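Local atomic coordinates of guanosine-3',5'-bis(diphosphate) 3'-pyrophosphohydrolase MESH1 (Drosophila melanogaster, PDB entry 3NQW), a protein that hydrolyses the alarmone ppGpp to GDP and diphosphate with the help of manganese and takes part in the starvation response. Residues Leu86-Val90 with Ser113-Ile119; Lys8-Cys12 with Lys77-Pro81. All coordinates share one frame; numbering follows the deposited sequence.

In the fold
The two contacts lie in series along an all-helical HD-domain chain, neither nested nor crossed. Contact 2 comes first: helix 7-19 meets the end of helix 72-79, closing a span of 64 residues that includes helices 34-45, 53-60 and 64-67. The chain passes straight on into helix 81-89, whose last turn opens contact 1. After 22 more residues, with helix 98-107 among them, contact 1 closes on the N-terminal end of helix 114-133, which carries the manganese ligand D123. The centres are about 16 Å apart. Helix 53-60 links them, since M57 touches contact 2 while V55 and A58 touch contact 1.

Contact 1: residues Leu86-Val90 with Ser113-Ile119; sequences LVREV and SCRAKLI
The hydroxyl of S113 faces two ways: OG donates to E89 OE1 at 2.7 Å and weakly accepts from A116 N in the capping bond at the start of helix 114-133. E89 OE1 is met on its syn side, with the donor 33° out of the carboxylate plane. With chi1 at 50°, S113 OG sits between its own backbone N and carbonyl carbon, where it can serve both partners. The E89 chain runs extended beyond CG to bring its carboxylate to this cap, while its CB rests on A116 CB at 3.6 Å.

Next to this polar pair, L86 and V90 pack against R115, A116 and I119. L86 splits its methyls: CD2 lies against R115 CB, and CD1 sits 3.6 Å above the R115 guanidinium plane, over its centre. The two side chains cross at about a right angle, and R115 NH1 forms a salt bridge with D52, which would tend to fix the group's rotation. V90 CG1 closes the other end, 3.7 Å from A116 O and 4.1 Å from I119 CG2.

I119 also touches H62, assigned as a manganese-binding residue, although the ion here is held by H36, D63 and D123. The I119 side chain is about 7 Å from that ion. The contact is thus a serine N-cap joined to helix-on-helix packing, set beside the metal site of an HD-domain hydrolase.

Contact 2: residues Lys8-Cys12 with Lys77-Pro81; sequences KFMEC and KLFGP
The F79 ring is sandwiched between C12 and its own neighbour L78. C12 SG lies over one face, 4.5 Å from the ring centroid and 14° off the normal, a Cys sulfur-aromatic contact, and L78 CB lies 3.6 Å above the opposite face, over its centre. C12 CB adds an off-centre CH-pi contact on the sulfur's side, and at the ring's far end F79 CZ comes to 3.5 Å from C12 CA. E11 OE1 and K8 O approach the ring obliquely, the E11 carboxylate plane standing 89° to that of the ring.

This is helix-on-helix packing in the all-helical HD-domain fold, joining helix 7-19 to the C-terminal end of helix 72-79. C12 and F79 are both buried and also touch L61, the residue before H62.

The solvent side is polar. K8 bends at chi2 (-58°), which carries its ammonium across to the last turn of helix 72-79. There K8 NZ donates to L78 O at 2.7 Å, in the carbonyl plane. The positive charge probably suits the carbonyl-rich helix end. A salt bridge one turn along its own helix holds the same nitrogen, K8 NZ reaching the syn lone pair of E11 OE1. An alanine in place of E11 would leave K8 NZ without this carboxylate and would probably let the ammonium turn more freely and hold L78 O less firmly. The other carboxylate oxygen, E11 OE2, lies against a methyl, with L78 CD2 4.1 Å away.

Contact 1: residues Leu86-Val90 with Ser113-Ile119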
loop_
_atom_site.group_PDB
_atom_site.type_symbol
_atom_site.label_atom_id
_atom_site.label_comp_id
_atom_site.label_asym_id
_atom_site.label_seq_id
_atom_site.Cartn_x
_atom_site.Cartn_y
_atom_site.Cartn_z
ATOM N N LEU A 86 -18.772 -7.530 0.319
ATOM C CA LEU A 86 -18.281 -7.192 -1.017
ATOM C C LEU A 86 -17.090 -8.057 -1.410
ATOM O O LEU A 86 -17.009 -8.532 -2.540
ATOM C CB LEU A 86 -17.886 -5.716 -1.084
ATOM C CG LEU A 86 -19.000 -4.723 -0.763
ATOM C CD1 LEU A 86 -18.422 -3.322 -0.688
ATOM C CD2 LEU A 86 -20.083 -4.820 -1.814
ATOM N N VAL A 87 -16.168 -8.258 -0.475
ATOM C CA VAL A 87 -15.003 -9.064 -0.760
ATOM C C VAL A 87 -15.426 -10.444 -1.203
ATOM O O VAL A 87 -14.699 -11.113 -1.931
ATOM C CB VAL A 87 -14.085 -9.191 0.463
ATOM C CG1 VAL A 87 -13.003 -10.227 0.191
ATOM C CG2 VAL A 87 -13.437 -7.837 0.771
ATOM N N ARG A 88 -16.601 -10.883 -0.769
ATOM C CA ARG A 88 -17.064 -12.206 -1.168
ATOM C C ARG A 88 -17.681 -12.092 -2.547
ATOM O O ARG A 88 -17.609 -13.014 -3.353
ATOM C CB ARG A 88 -18.087 -12.764 -0.164
ATOM C CG ARG A 88 -18.672 -14.126 -0.563
ATOM C CD ARG A 88 -19.681 -14.628 0.456
ATOM N NE ARG A 88 -20.644 -13.604 0.836
ATOM C CZ ARG A 88 -21.434 -13.678 1.907
ATOM N NH1 ARG A 88 -21.384 -14.731 2.709
ATOM N NH2 ARG A 88 -22.266 -12.684 2.197
ATOM N N GLU A 89 -18.278 -10.943 -2.821
ATOM C CA GLU A 89 -18.905 -10.729 -4.108
ATOM C C GLU A 89 -17.914 -10.666 -5.253
ATOM O O GLU A 89 -18.307 -10.774 -6.407
ATOM C CB GLU A 89 -19.719 -9.447 -4.074
ATOM C CG GLU A 89 -20.732 -9.442 -2.965
ATOM C CD GLU A 89 -21.780 -8.385 -3.162
ATOM O OE1 GLU A 89 -22.467 -8.436 -4.212
ATOM O OE2 GLU A 89 -21.910 -7.513 -2.271
ATOM N N VAL A 90 -16.630 -10.515 -4.942
ATOM C CA VAL A 90 -15.623 -10.409 -5.989
ATOM C C VAL A 90 -14.539 -11.483 -5.957
ATOM O O VAL A 90 -13.527 -11.378 -6.659
ATOM C CB VAL A 90 -14.987 -9.015 -5.950
ATOM C CG1 VAL A 90 -16.022 -7.974 -6.351
ATOM C CG2 VAL A 90 -14.470 -8.717 -4.554
ATOM N N SER A 113 -23.711 -6.569 -7.056
ATOM C CA SER A 113 -24.262 -5.344 -6.490
ATOM C C SER A 113 -23.543 -4.097 -7.030
ATOM O O SER A 113 -22.374 -4.166 -7.414
ATOM C CB SER A 113 -24.152 -5.393 -4.971
ATOM O OG SER A 113 -22.838 -5.743 -4.585
ATOM N N CYS A 114 -24.234 -2.957 -7.059
ATOM C CA CYS A 114 -23.638 -1.717 -7.568
ATOM C C CYS A 114 -22.218 -1.536 -7.071
ATOM O O CYS A 114 -21.316 -1.221 -7.846
ATOM C CB CYS A 114 -24.454 -0.498 -7.134
ATOM S SG CYS A 114 -23.751 1.083 -7.698
ATOM N N ARG A 115 -22.036 -1.737 -5.769
ATOM C CA ARG A 115 -20.739 -1.580 -5.119
ATOM C C ARG A 115 -19.722 -2.623 -5.579
ATOM O O ARG A 115 -18.558 -2.295 -5.827
ATOM C CB ARG A 115 -20.905 -1.667 -3.600
ATOM C CG ARG A 115 -21.946 -0.724 -3.018
ATOM C CD ARG A 115 -22.162 -1.016 -1.536
ATOM N NE ARG A 115 -21.085 -0.508 -0.684
ATOM C CZ ARG A 115 -20.805 -0.964 0.538
ATOM N NH1 ARG A 115 -19.809 -0.430 1.243
ATOM N NH2 ARG A 115 -21.506 -1.973 1.046
ATOM N N ALA A 116 -20.163 -3.875 -5.689
ATOM C CA ALA A 116 -19.283 -4.964 -6.119
ATOM C C ALA A 116 -18.943 -4.845 -7.603
ATOM O O ALA A 116 -17.900 -5.321 -8.045
ATOM C CB ALA A 116 -19.929 -6.333 -5.829
ATOM N N LYS A 117 -19.820 -4.225 -8.379
ATOM C CA LYS A 117 -19.528 -4.069 -9.794
ATOM C C LYS A 117 -18.381 -3.074 -9.923
ATOM O O LYS A 117 -17.498 -3.243 -10.762
ATOM C CB LYS A 117 -20.743 -3.546 -10.569
ATOM C CG LYS A 117 -21.954 -4.487 -10.680
ATOM C CD LYS A 117 -22.947 -3.912 -11.694
ATOM C CE LYS A 117 -24.382 -4.413 -11.526
ATOM N NZ LYS A 117 -25.362 -3.528 -12.253
ATOM N N LEU A 118 -18.393 -2.037 -9.084
ATOM C CA LEU A 118 -17.345 -1.009 -9.113
ATOM C C LEU A 118 -15.972 -1.616 -8.989
ATOM O O LEU A 118 -15.077 -1.270 -9.754
ATOM C CB LEU A 118 -17.531 -0.009 -7.980
ATOM C CG LEU A 118 -18.681 0.979 -8.116
ATOM C CD1 LEU A 118 -18.595 1.949 -6.966
ATOM C CD2 LEU A 118 -18.596 1.710 -9.436
ATOM N N ILE A 119 -15.807 -2.503 -8.008
ATOM C CA ILE A 119 -14.533 -3.184 -7.799
ATOM C C ILE A 119 -14.213 -4.042 -9.022
ATOM O O ILE A 119 -13.122 -3.969 -9.575
ATOM C CB ILE A 119 -14.538 -4.132 -6.551
ATOM C CG1 ILE A 119 -14.657 -3.334 -5.248
ATOM C CG2 ILE A 119 -13.251 -4.960 -6.534
ATOM C CD1 ILE A 119 -16.019 -3.428 -4.556
#

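Contact 2: residues Lys8-Cys12 with Lys77-Pro81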
loop_
_atom_site.group_PDB
_atom_site.type_symbol
_atom_site.label_atom_id
_atom_site.label_comp_id
_atom_site.label_asym_id
_atom_site.label_seq_id
_atom_site.Cartn_x
_atom_site.Cartn_y
_atom_site.Cartn_z
ATOM N N LYS A 8 -9.246 1.770 10.555
ATOM C CA LYS A 8 -9.611 0.499 9.963
ATOM C C LYS A 8 -9.086 0.371 8.537
ATOM O O LYS A 8 -8.561 -0.681 8.156
ATOM C CB LYS A 8 -11.126 0.329 10.003
ATOM C CG LYS A 8 -11.593 -0.246 11.329
ATOM C CD LYS A 8 -10.902 -1.575 11.526
ATOM C CE LYS A 8 -11.241 -2.253 12.820
ATOM N NZ LYS A 8 -10.539 -3.566 12.863
ATOM N N PHE A 9 -9.221 1.443 7.754
ATOM C CA PHE A 9 -8.732 1.449 6.380
ATOM C C PHE A 9 -7.213 1.264 6.359
ATOM O O PHE A 9 -6.638 0.740 5.408
ATOM C CB PHE A 9 -9.098 2.759 5.701
ATOM C CG PHE A 9 -8.571 2.870 4.307
ATOM C CD1 PHE A 9 -7.414 3.597 4.037
ATOM C CD2 PHE A 9 -9.249 2.277 3.250
ATOM C CE1 PHE A 9 -6.943 3.745 2.724
ATOM C CE2 PHE A 9 -8.790 2.415 1.932
ATOM C CZ PHE A 9 -7.633 3.154 1.667
ATOM N N MET A 10 -6.566 1.679 7.431
ATOM C CA MET A 10 -5.141 1.562 7.495
ATOM C C MET A 10 -4.754 0.151 7.907
ATOM O O MET A 10 -3.767 -0.412 7.406
ATOM C CB MET A 10 -4.612 2.625 8.451
ATOM C CG MET A 10 -4.861 4.078 7.938
ATOM S SD MET A 10 -4.226 4.426 6.241
ATOM C CE MET A 10 -2.457 4.203 6.428
ATOM N N GLU A 11 -5.546 -0.433 8.806
ATOM C CA GLU A 11 -5.315 -1.805 9.265
ATOM C C GLU A 11 -5.637 -2.767 8.117
ATOM O O GLU A 11 -5.109 -3.885 8.038
ATOM C CB GLU A 11 -6.212 -2.116 10.452
ATOM C CG GLU A 11 -5.811 -3.393 11.120
ATOM C CD GLU A 11 -6.841 -3.861 12.101
ATOM O OE1 GLU A 11 -8.049 -3.657 11.852
ATOM O OE2 GLU A 11 -6.446 -4.453 13.120
ATOM N N CYS A 12 -6.529 -2.313 7.241
ATOM C CA CYS A 12 -6.905 -3.092 6.090
ATOM C C CYS A 12 -5.820 -2.973 5.021
ATOM O O CYS A 12 -5.469 -3.955 4.358
ATOM C CB CYS A 12 -8.236 -2.610 5.536
ATOM S SG CYS A 12 -8.699 -3.484 4.029
ATOM N N LYS A 77 -14.127 -10.843 10.848
ATOM C CA LYS A 77 -13.629 -10.643 12.202
ATOM C C LYS A 77 -12.931 -9.304 12.388
ATOM O O LYS A 77 -13.070 -8.660 13.430
ATOM C CB LYS A 77 -12.650 -11.759 12.559
ATOM C CG LYS A 77 -12.039 -11.646 13.940
ATOM C CD LYS A 77 -10.765 -12.491 14.060
ATOM C CE LYS A 77 -9.688 -11.987 13.092
ATOM N NZ LYS A 77 -8.451 -12.804 13.045
ATOM N N LEU A 78 -12.189 -8.893 11.364
ATOM C CA LEU A 78 -11.415 -7.654 11.371
ATOM C C LEU A 78 -12.103 -6.402 10.842
ATOM O O LEU A 78 -11.868 -5.312 11.360
ATOM C CB LEU A 78 -10.131 -7.862 10.570
ATOM C CG LEU A 78 -9.086 -8.737 11.232
ATOM C CD1 LEU A 78 -8.049 -9.219 10.229
ATOM C CD2 LEU A 78 -8.448 -7.915 12.323
ATOM N N PHE A 79 -12.947 -6.550 9.821
ATOM C CA PHE A 79 -13.595 -5.395 9.216
ATOM C C PHE A 79 -15.111 -5.387 9.123
ATOM O O PHE A 79 -15.693 -4.367 8.756
ATOM C CB PHE A 79 -12.999 -5.177 7.830
ATOM C CG PHE A 79 -11.511 -5.259 7.812
ATOM C CD1 PHE A 79 -10.868 -6.351 7.239
ATOM C CD2 PHE A 79 -10.752 -4.279 8.439
ATOM C CE1 PHE A 79 -9.481 -6.470 7.295
ATOM C CE2 PHE A 79 -9.367 -4.384 8.504
ATOM C CZ PHE A 79 -8.731 -5.484 7.930
ATOM N N GLY A 80 -15.752 -6.515 9.415
ATOM C CA GLY A 80 -17.207 -6.554 9.386
ATOM C C GLY A 80 -17.909 -7.085 8.150
ATOM O O GLY A 80 -17.292 -7.243 7.101
ATOM N N PRO A 81 -19.222 -7.364 8.250
ATOM C CA PRO A 81 -20.002 -7.882 7.122
ATOM C C PRO A 81 -19.953 -6.901 5.983
ATOM O O PRO A 81 -19.856 -7.283 4.826
ATOM C CB PRO A 81 -21.410 -7.998 7.690
ATOM C CG PRO A 81 -21.171 -8.234 9.134
ATOM C CD PRO A 81 -20.076 -7.234 9.439
#